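Local coordinates for Lin0012 protein (Listeria innocua, PDB 3K17) that probably acts as a phosphomevalonate kinase of the GHMP kinase family, using ATP in the mevalonate route to isopentenyl diphosphate, at residues Leu153-Gly162 with Tyr175-Val183; Phe88-Val99 with Met132-Ser140. All coordinates share one frame; numbering follows the deposited sequence.

Contact 1 of 2, residues Leu153-Gly162 with Tyr175-Val183; sequences LVVQGNGSCG and YTTFDQEWV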
loop_
_atom_site.group_PDB
_atom_site.type_symbol
_atom_site.label_atom_id
_atom_site.label_comp_id
_atom_site.label_asym_id
_atom_site.label_seq_id
_atom_site.Cartn_x
_atom_site.Cartn_y
_atom_site.Cartn_z
ATOM N N LEU A 153 -27.346 -2.240 10.282
ATOM C CA LEU A 153 -27.460 -1.893 8.873
ATOM C C LEU A 153 -26.164 -1.335 8.277
ATOM O O LEU A 153 -25.823 -1.661 7.147
ATOM C CB LEU A 153 -28.638 -0.936 8.644
ATOM C CG LEU A 153 -28.562 0.572 8.854
ATOM C CD1 LEU A 153 -27.802 1.217 7.699
ATOM C CD2 LEU A 153 -29.992 1.132 8.914
ATOM N N VAL A 154 -25.417 -0.515 9.011
ATOM C CA VAL A 154 -24.177 -0.029 8.412
ATOM C C VAL A 154 -23.115 -1.137 8.346
ATOM O O VAL A 154 -22.236 -1.102 7.488
ATOM C CB VAL A 154 -23.608 1.221 9.144
ATOM C CG1 VAL A 154 -24.639 2.356 9.087
ATOM C CG2 VAL A 154 -23.238 0.887 10.573
ATOM N N VAL A 155 -23.190 -2.130 9.232
ATOM C CA VAL A 155 -22.205 -3.215 9.171
ATOM C C VAL A 155 -22.593 -4.213 8.074
ATOM O O VAL A 155 -21.773 -4.593 7.242
ATOM C CB VAL A 155 -22.080 -3.967 10.508
ATOM C CG1 VAL A 155 -21.143 -5.165 10.340
ATOM C CG2 VAL A 155 -21.536 -3.028 11.575
ATOM N N GLN A 156 -23.849 -4.634 8.072
ATOM C CA GLN A 156 -24.318 -5.565 7.058
ATOM C C GLN A 156 -24.298 -4.898 5.670
ATOM O O GLN A 156 -24.001 -5.539 4.674
ATOM C CB GLN A 156 -25.735 -6.032 7.410
ATOM C CG GLN A 156 -26.359 -7.017 6.431
ATOM C CD GLN A 156 -25.562 -8.300 6.299
ATOM O OE1 GLN A 156 -24.980 -8.790 7.269
ATOM N NE2 GLN A 156 -25.545 -8.862 5.096
ATOM N N GLY A 157 -24.609 -3.611 5.609
ATOM C CA GLY A 157 -24.616 -2.916 4.328
ATOM C C GLY A 157 -25.930 -3.094 3.580
ATOM O O GLY A 157 -26.099 -2.578 2.476
ATOM N N ASN A 158 -26.855 -3.835 4.183
ATOM C CA ASN A 158 -28.176 -4.082 3.601
ATOM C C ASN A 158 -29.022 -4.839 4.614
ATOM O O ASN A 158 -28.572 -5.092 5.734
ATOM C CB ASN A 158 -28.062 -4.890 2.301
ATOM C CG ASN A 158 -27.274 -6.173 2.478
ATOM O OD1 ASN A 158 -27.540 -6.952 3.382
ATOM N ND2 ASN A 158 -26.300 -6.394 1.610
ATOM N N GLY A 159 -30.243 -5.197 4.227
ATOM C CA GLY A 159 -31.128 -5.912 5.130
ATOM C C GLY A 159 -32.230 -5.005 5.663
ATOM O O GLY A 159 -32.086 -3.778 5.685
ATOM N N SER A 160 -33.326 -5.612 6.108
ATOM C CA SER A 160 -34.478 -4.874 6.619
ATOM C C SER A 160 -34.435 -4.587 8.109
ATOM O O SER A 160 -35.160 -3.721 8.592
ATOM C CB SER A 160 -35.752 -5.664 6.340
ATOM O OG SER A 160 -35.759 -6.847 7.127
ATOM N N CYS A 161 -33.586 -5.317 8.831
ATOM C CA CYS A 161 -33.487 -5.194 10.276
ATOM C C CYS A 161 -34.695 -5.857 10.945
ATOM O O CYS A 161 -34.953 -5.648 12.122
ATOM C CB CYS A 161 -33.372 -3.733 10.710
ATOM S SG CYS A 161 -31.721 -3.050 10.403
ATOM N N GLY A 162 -35.434 -6.654 10.177
ATOM C CA GLY A 162 -36.567 -7.377 10.739
ATOM C C GLY A 162 -36.006 -8.402 11.717
ATOM O O GLY A 162 -36.653 -8.758 12.708
ATOM N N TYR A 175 -43.392 -7.216 11.280
ATOM C CA TYR A 175 -42.408 -6.142 11.177
ATOM C C TYR A 175 -42.557 -5.359 9.883
ATOM O O TYR A 175 -42.565 -5.942 8.795
ATOM C CB TYR A 175 -40.992 -6.721 11.233
ATOM C CG TYR A 175 -39.920 -5.682 11.001
ATOM C CD1 TYR A 175 -39.609 -4.748 11.983
ATOM C CD2 TYR A 175 -39.241 -5.606 9.780
ATOM C CE1 TYR A 175 -38.649 -3.758 11.763
ATOM C CE2 TYR A 175 -38.280 -4.616 9.551
ATOM C CZ TYR A 175 -37.989 -3.697 10.548
ATOM O OH TYR A 175 -37.041 -2.718 10.334
ATOM N N THR A 176 -42.670 -4.042 9.996
ATOM C CA THR A 176 -42.787 -3.196 8.820
ATOM C C THR A 176 -41.562 -2.296 8.730
ATOM O O THR A 176 -41.359 -1.397 9.551
ATOM C CB THR A 176 -44.063 -2.340 8.865
ATOM O OG1 THR A 176 -45.201 -3.202 8.946
ATOM C CG2 THR A 176 -44.167 -1.478 7.612
ATOM N N THR A 177 -40.759 -2.553 7.707
ATOM C CA THR A 177 -39.509 -1.849 7.466
ATOM C C THR A 177 -39.603 -0.331 7.418
ATOM O O THR A 177 -40.450 0.230 6.727
ATOM C CB THR A 177 -38.871 -2.350 6.155
ATOM O OG1 THR A 177 -38.885 -3.785 6.143
ATOM C CG2 THR A 177 -37.429 -1.849 6.033
ATOM N N PHE A 178 -38.708 0.322 8.153
ATOM C CA PHE A 178 -38.651 1.776 8.198
ATOM C C PHE A 178 -38.173 2.299 6.849
ATOM O O PHE A 178 -37.730 1.527 5.997
ATOM C CB PHE A 178 -37.693 2.219 9.309
ATOM C CG PHE A 178 -36.300 1.647 9.176
ATOM C CD1 PHE A 178 -35.386 2.197 8.282
ATOM C CD2 PHE A 178 -35.907 0.561 9.949
ATOM C CE1 PHE A 178 -34.089 1.670 8.163
ATOM C CE2 PHE A 178 -34.616 0.025 9.836
ATOM C CZ PHE A 178 -33.710 0.581 8.944
ATOM N N ASP A 179 -38.263 3.610 6.655
ATOM C CA ASP A 179 -37.840 4.226 5.403
ATOM C C ASP A 179 -36.316 4.206 5.316
ATOM O O ASP A 179 -35.638 5.079 5.856
ATOM C CB ASP A 179 -38.344 5.667 5.329
ATOM C CG ASP A 179 -38.201 6.259 3.942
ATOM O OD1 ASP A 179 -37.201 5.953 3.259
ATOM O OD2 ASP A 179 -39.086 7.042 3.542
ATOM N N GLN A 180 -35.800 3.198 4.621
ATOM C CA GLN A 180 -34.366 2.979 4.446
ATOM C C GLN A 180 -33.586 4.183 3.926
ATOM O O GLN A 180 -32.570 4.575 4.503
ATOM C CB GLN A 180 -34.151 1.798 3.500
ATOM C CG GLN A 180 -34.710 0.475 4.015
ATOM C CD GLN A 180 -33.635 -0.420 4.609
ATOM O OE1 GLN A 180 -32.826 0.021 5.412
ATOM N NE2 GLN A 180 -33.631 -1.687 4.214
ATOM N N GLU A 181 -34.061 4.751 2.825
ATOM C CA GLU A 181 -33.414 5.896 2.204
ATOM C C GLU A 181 -33.433 7.095 3.154
ATOM O O GLU A 181 -32.469 7.862 3.232
ATOM C CB GLU A 181 -34.135 6.241 0.903
ATOM C CG GLU A 181 -33.244 6.844 -0.156
ATOM C CD GLU A 181 -34.009 7.218 -1.411
ATOM O OE1 GLU A 181 -34.942 8.046 -1.317
ATOM O OE2 GLU A 181 -33.677 6.679 -2.491
ATOM N N TRP A 182 -34.537 7.242 3.877
ATOM C CA TRP A 182 -34.696 8.331 4.831
ATOM C C TRP A 182 -33.588 8.249 5.882
ATOM O O TRP A 182 -32.982 9.250 6.240
ATOM C CB TRP A 182 -36.064 8.219 5.504
ATOM C CG TRP A 182 -36.393 9.321 6.457
ATOM C CD1 TRP A 182 -37.005 10.510 6.162
ATOM C CD2 TRP A 182 -36.166 9.326 7.869
ATOM N NE1 TRP A 182 -37.177 11.251 7.310
ATOM C CE2 TRP A 182 -36.671 10.548 8.371
ATOM C CE3 TRP A 182 -35.587 8.415 8.764
ATOM C CZ2 TRP A 182 -36.617 10.878 9.727
ATOM C CZ3 TRP A 182 -35.533 8.744 10.109
ATOM C CH2 TRP A 182 -36.046 9.967 10.579
ATOM N N VAL A 183 -33.322 7.036 6.363
ATOM C CA VAL A 183 -32.294 6.819 7.374
ATOM C C VAL A 183 -30.878 7.026 6.855
ATOM O O VAL A 183 -30.101 7.793 7.428
ATOM C CB VAL A 183 -32.381 5.391 7.962
ATOM C CG1 VAL A 183 -31.155 5.107 8.828
ATOM C CG2 VAL A 183 -33.652 5.246 8.799
#

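Contact 2 of 2, residues Phe88-Val99 with Met132-Ser140; sequences FLKSEGIELTPV and MTKFYPEIS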
loop_
_atom_site.group_PDB
_atom_site.type_symbol
_atom_site.label_atom_id
_atom_site.label_comp_id
_atom_site.label_asym_id
_atom_site.label_seq_id
_atom_site.Cartn_x
_atom_site.Cartn_y
_atom_site.Cartn_z
ATOM N N PHE A 88 -24.271 6.977 22.262
ATOM C CA PHE A 88 -25.600 7.321 22.757
ATOM C C PHE A 88 -25.543 7.680 24.243
ATOM O O PHE A 88 -26.111 8.682 24.665
ATOM C CB PHE A 88 -26.583 6.167 22.570
ATOM C CG PHE A 88 -27.932 6.427 23.187
ATOM C CD1 PHE A 88 -28.795 7.369 22.631
ATOM C CD2 PHE A 88 -28.311 5.782 24.353
ATOM C CE1 PHE A 88 -30.015 7.668 23.234
ATOM C CE2 PHE A 88 -29.529 6.073 24.965
ATOM C CZ PHE A 88 -30.384 7.023 24.401
ATOM N N LEU A 89 -24.854 6.860 25.031
ATOM C CA LEU A 89 -24.742 7.109 26.462
ATOM C C LEU A 89 -24.067 8.447 26.762
ATOM O O LEU A 89 -24.451 9.147 27.697
ATOM C CB LEU A 89 -23.988 5.963 27.145
ATOM C CG LEU A 89 -24.735 4.622 27.196
ATOM C CD1 LEU A 89 -23.820 3.535 27.732
ATOM C CD2 LEU A 89 -25.975 4.756 28.074
ATOM N N LYS A 90 -23.064 8.812 25.976
ATOM C CA LYS A 90 -22.404 10.083 26.212
ATOM C C LYS A 90 -23.337 11.245 25.884
ATOM O O LYS A 90 -23.261 12.298 26.514
ATOM C CB LYS A 90 -21.134 10.198 25.382
ATOM C CG LYS A 90 -19.978 9.356 25.883
ATOM C CD LYS A 90 -18.760 9.618 25.020
ATOM C CE LYS A 90 -17.520 8.977 25.584
ATOM N NZ LYS A 90 -16.314 9.454 24.849
ATOM N N SER A 91 -24.217 11.062 24.902
ATOM C CA SER A 91 -25.145 12.123 24.539
ATOM C C SER A 91 -26.139 12.344 25.677
ATOM O O SER A 91 -26.679 13.434 25.823
ATOM C CB SER A 91 -25.901 11.787 23.244
ATOM O OG SER A 91 -26.825 10.730 23.435
ATOM N N GLU A 92 -26.382 11.305 26.473
ATOM C CA GLU A 92 -27.294 11.408 27.611
ATOM C C GLU A 92 -26.538 11.822 28.872
ATOM O O GLU A 92 -27.117 11.892 29.951
ATOM C CB GLU A 92 -28.000 10.073 27.863
ATOM C CG GLU A 92 -29.089 9.735 26.862
ATOM C CD GLU A 92 -30.229 10.744 26.872
ATOM O OE1 GLU A 92 -30.675 11.128 27.976
ATOM O OE2 GLU A 92 -30.683 11.146 25.779
ATOM N N GLY A 93 -25.242 12.087 28.733
ATOM C CA GLY A 93 -24.442 12.490 29.876
ATOM C C GLY A 93 -24.143 11.347 30.832
ATOM O O GLY A 93 -23.890 11.567 32.019
ATOM N N ILE A 94 -24.173 10.121 30.319
ATOM C CA ILE A 94 -23.899 8.942 31.135
ATOM C C ILE A 94 -22.413 8.603 31.099
ATOM O O ILE A 94 -21.802 8.586 30.029
ATOM C CB ILE A 94 -24.680 7.711 30.621
ATOM C CG1 ILE A 94 -26.181 8.007 30.627
ATOM C CG2 ILE A 94 -24.348 6.493 31.471
ATOM C CD1 ILE A 94 -26.711 8.412 31.975
ATOM N N GLU A 95 -21.836 8.323 32.265
ATOM C CA GLU A 95 -20.423 7.985 32.335
ATOM C C GLU A 95 -20.192 6.490 32.195
ATOM O O GLU A 95 -20.724 5.687 32.963
ATOM C CB GLU A 95 -19.801 8.446 33.655
ATOM C CG GLU A 95 -18.332 8.047 33.786
ATOM C CD GLU A 95 -17.753 8.324 35.167
ATOM O OE1 GLU A 95 -18.278 7.781 36.165
ATOM O OE2 GLU A 95 -16.765 9.083 35.254
ATOM N N LEU A 96 -19.388 6.118 31.210
ATOM C CA LEU A 96 -19.081 4.716 31.011
ATOM C C LEU A 96 -18.045 4.261 32.028
ATOM O O LEU A 96 -17.106 4.997 32.355
ATOM C CB LEU A 96 -18.562 4.489 29.594
ATOM C CG LEU A 96 -19.698 4.523 28.573
ATOM C CD1 LEU A 96 -19.188 5.017 27.241
ATOM C CD2 LEU A 96 -20.305 3.135 28.459
ATOM N N THR A 97 -18.239 3.058 32.550
ATOM C CA THR A 97 -17.308 2.487 33.501
ATOM C C THR A 97 -16.859 1.169 32.890
ATOM O O THR A 97 -17.590 0.565 32.108
ATOM C CB THR A 97 -17.971 2.256 34.871
ATOM O OG1 THR A 97 -19.141 1.447 34.709
ATOM C CG2 THR A 97 -18.366 3.601 35.494
ATOM N N PRO A 98 -15.642 0.713 33.223
ATOM C CA PRO A 98 -15.126 -0.545 32.676
ATOM C C PRO A 98 -15.973 -1.778 32.949
ATOM O O PRO A 98 -16.380 -2.025 34.080
ATOM C CB PRO A 98 -13.722 -0.642 33.284
ATOM C CG PRO A 98 -13.838 0.159 34.563
ATOM C CD PRO A 98 -14.657 1.342 34.121
ATOM N N VAL A 99 -16.251 -2.547 31.897
ATOM C CA VAL A 99 -17.036 -3.770 32.036
ATOM C C VAL A 99 -16.486 -4.921 31.199
ATOM O O VAL A 99 -15.861 -4.710 30.154
ATOM C CB VAL A 99 -18.517 -3.569 31.620
ATOM C CG1 VAL A 99 -19.166 -2.499 32.485
ATOM C CG2 VAL A 99 -18.602 -3.208 30.148
HETATM N N MSE A 132 -27.507 -1.008 27.885
HETATM C CA MSE A 132 -28.589 -0.135 28.308
HETATM C C MSE A 132 -29.065 -0.547 29.700
HETATM O O MSE A 132 -29.300 0.306 30.555
HETATM C CB MSE A 132 -29.754 -0.173 27.319
HETATM C CG MSE A 132 -29.456 0.470 25.965
HETATM SE SE MSE A 132 -28.771 2.282 26.047
HETATM C CE MSE A 132 -26.860 1.889 25.978
ATOM N N THR A 133 -29.191 -1.848 29.935
ATOM C CA THR A 133 -29.636 -2.324 31.243
ATOM C C THR A 133 -28.635 -1.864 32.305
ATOM O O THR A 133 -29.013 -1.468 33.408
ATOM C CB THR A 133 -29.738 -3.869 31.290
ATOM O OG1 THR A 133 -30.713 -4.319 30.345
ATOM C CG2 THR A 133 -30.160 -4.336 32.684
ATOM N N LYS A 134 -27.358 -1.895 31.945
ATOM C CA LYS A 134 -26.277 -1.506 32.839
ATOM C C LYS A 134 -26.100 -0.001 33.052
ATOM O O LYS A 134 -25.813 0.434 34.167
ATOM C CB LYS A 134 -24.957 -2.090 32.316
ATOM C CG LYS A 134 -23.712 -1.656 33.071
ATOM C CD LYS A 134 -23.685 -2.217 34.488
ATOM C CE LYS A 134 -22.384 -1.847 35.193
ATOM N NZ LYS A 134 -22.331 -2.378 36.584
ATOM N N PHE A 135 -26.278 0.796 32.001
ATOM C CA PHE A 135 -26.054 2.238 32.108
ATOM C C PHE A 135 -27.245 3.185 31.935
ATOM O O PHE A 135 -27.166 4.339 32.343
ATOM C CB PHE A 135 -24.967 2.660 31.111
ATOM C CG PHE A 135 -23.619 2.036 31.370
ATOM C CD1 PHE A 135 -22.814 2.490 32.411
ATOM C CD2 PHE A 135 -23.163 0.979 30.579
ATOM C CE1 PHE A 135 -21.575 1.903 32.666
ATOM C CE2 PHE A 135 -21.921 0.383 30.824
ATOM C CZ PHE A 135 -21.128 0.844 31.867
ATOM N N TYR A 136 -28.328 2.712 31.333
ATOM C CA TYR A 136 -29.490 3.562 31.081
ATOM C C TYR A 136 -30.716 2.663 30.910
ATOM O O TYR A 136 -31.377 2.685 29.873
ATOM C CB TYR A 136 -29.233 4.368 29.803
ATOM C CG TYR A 136 -30.204 5.490 29.513
ATOM C CD1 TYR A 136 -30.306 6.591 30.361
ATOM C CD2 TYR A 136 -30.989 5.469 28.364
ATOM C CE1 TYR A 136 -31.172 7.652 30.067
ATOM C CE2 TYR A 136 -31.852 6.516 28.060
ATOM C CZ TYR A 136 -31.941 7.603 28.915
ATOM O OH TYR A 136 -32.810 8.628 28.618
ATOM N N PRO A 137 -31.042 1.877 31.950
ATOM C CA PRO A 137 -32.171 0.941 31.970
ATOM C C PRO A 137 -33.569 1.470 31.663
ATOM O O PRO A 137 -34.428 0.707 31.212
ATOM C CB PRO A 137 -32.077 0.317 33.363
ATOM C CG PRO A 137 -31.489 1.418 34.185
ATOM C CD PRO A 137 -30.412 1.966 33.282
ATOM N N GLU A 138 -33.803 2.759 31.893
ATOM C CA GLU A 138 -35.126 3.321 31.639
ATOM C C GLU A 138 -35.453 3.472 30.151
ATOM O O GLU A 138 -36.622 3.591 29.781
ATOM C CB GLU A 138 -35.273 4.687 32.320
ATOM C CG GLU A 138 -34.298 5.743 31.820
ATOM C CD GLU A 138 -33.164 6.010 32.800
ATOM O OE1 GLU A 138 -32.467 5.046 33.201
ATOM O OE2 GLU A 138 -32.973 7.193 33.166
ATOM N N ILE A 139 -34.428 3.459 29.303
ATOM C CA ILE A 139 -34.625 3.624 27.862
ATOM C C ILE A 139 -35.717 2.711 27.311
ATOM O O ILE A 139 -35.893 1.589 27.773
ATOM C CB ILE A 139 -33.305 3.372 27.085
ATOM C CG1 ILE A 139 -33.452 3.872 25.647
ATOM C CG2 ILE A 139 -32.949 1.885 27.118
ATOM C CD1 ILE A 139 -32.208 3.678 24.793
ATOM N N SER A 140 -36.450 3.200 26.319
ATOM C CA SER A 140 -37.538 2.429 25.725
ATOM C C SER A 140 -37.026 1.329 24.808
ATOM O O SER A 140 -35.918 1.417 24.271
ATOM C CB SER A 140 -38.451 3.341 24.914
ATOM O OG SER A 140 -37.766 3.840 23.782
#

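Contact 1 of 2, residues Leu153-Gly162 with Tyr175-Val183
Two hydrogen bonds join Tyr-175 and Gln-180 to backbone carbonyls of the turn that leads from helix 141-156 into helix 162-169. The hydroxyl of Tyr-175 gives its proton to Ser-160 O, with OH and O 2.8 Å apart, and comes nearly in line with the carbonyl, the C=O...OH angle being 155°. Gln-180 reaches across by bending at chi2, and its NE2 donates to Gly-159 O at 3.0 Å from above the carbonyl plane; the same amide nitrogen also serves Val-24 O. Within the turn, Ser-160 OG accepts from Gly-162 N at 3.1 Å, an ST turn that fixes the chain just before helix 162-169.

Ring contacts follow. Gly-162 CA lies over one face of the Tyr-175 ring, 3.6 Å from its centroid, a CH-pi approach in which a glycine, with no side chain, lets the backbone lie directly on the ring. Cys-161 SG stands at the edge of the Phe-178 ring, 5.5 Å from its centroid.

Apolar packing completes the contact. Leu-153 CD2 meets Phe-178 CZ at 3.8 Å and Val-183 CG1 at 4.1 Å, tying the end of helix 141-156 to the start of helix 180-187.

Since both cross-bonds end on main-chain oxygens, the turn is gripped through its backbone, while Gln-180 OE1 is left without a polar partner in the model.

Contact 2 of 2, residues Phe88-Val99 with Met132-Ser140
With CG anti to the backbone N (chi1 174°), Phe-88 turns its ring toward Tyr-136, whose side chain lies across it at about a right angle, CD2 of the tyrosine meeting CE2 of Phe-88 at 3.7 Å. Phe-135 instead sets its CG beside the backbone N (chi1 -63°), which sends its ring toward the chain leaving helix 76-91. The setting is the N-terminal region of a GHMP kinase, where the ends of helices 76-91 and 119-135 pack together. Helix 76-91 closes in a Schellman motif: Gly-93, at positive phi where glycine is at ease, ends the helix and turns the chain so that Ile-94 points toward segment 132-140.

Leu-89 packs between the two helix ends. Its branched tip reaches three neighbours, CD1 meeting Phe-135 CB at 3.7 Å while CD2 touches Met-132 CE and Tyr-136 CB. The SE of Met-132, a selenomethionine, lies 3.9 Å from Phe-88 CD2, an oblique Met-aromatic contact suited to a long, flexible side chain. Ile-139 CD1 reaches Phe-88 CE2 at 3.6 Å, and Leu-147 of helix 141-156 also packs on Phe-88.

Phe-135 buries the most surface across this contact. Leu-96 CD2 sits over one face, 4.1 Å from the ring centroid, and the aliphatic CG of Lys-134 lies over the opposite face, toward its rim; the lysine's charged end goes on to a salt bridge with Asp-45. Val-99 CG1 approaches Phe-135 CZ obliquely.

Tyr-136 is likewise lined on both faces, by the methylene groups of Glu-92 and Glu-138, so acidic residues can pack there through their carbon chains. At the rim of the Phe-135 ring, Thr-97 OG1 lies in the ring plane, 3.2 Å from CE1.

Overall arrangement
Contact 1 is a buried contact centred about 12 Å from the chain centre, whereas contact 2 lies about 25 Å from the chain centre and is only partly buried. Their centres are 24 Å apart and their nearest atoms about 13 Å, so they do not touch. Helix 141-156 relates them: its last turn belongs to contact 1, and residues of it also touch Phe-88, Met-132 and Ile-139 of contact 2. Chemistry differs with place. In the interior, side-chain donors satisfy backbone carbonyls of the loop after helix 141-156, beside a sheet strand. Farther out, two helix ends and the chains leaving them join mainly through apolar and aromatic side chains, with charged residues contributing their methylenes.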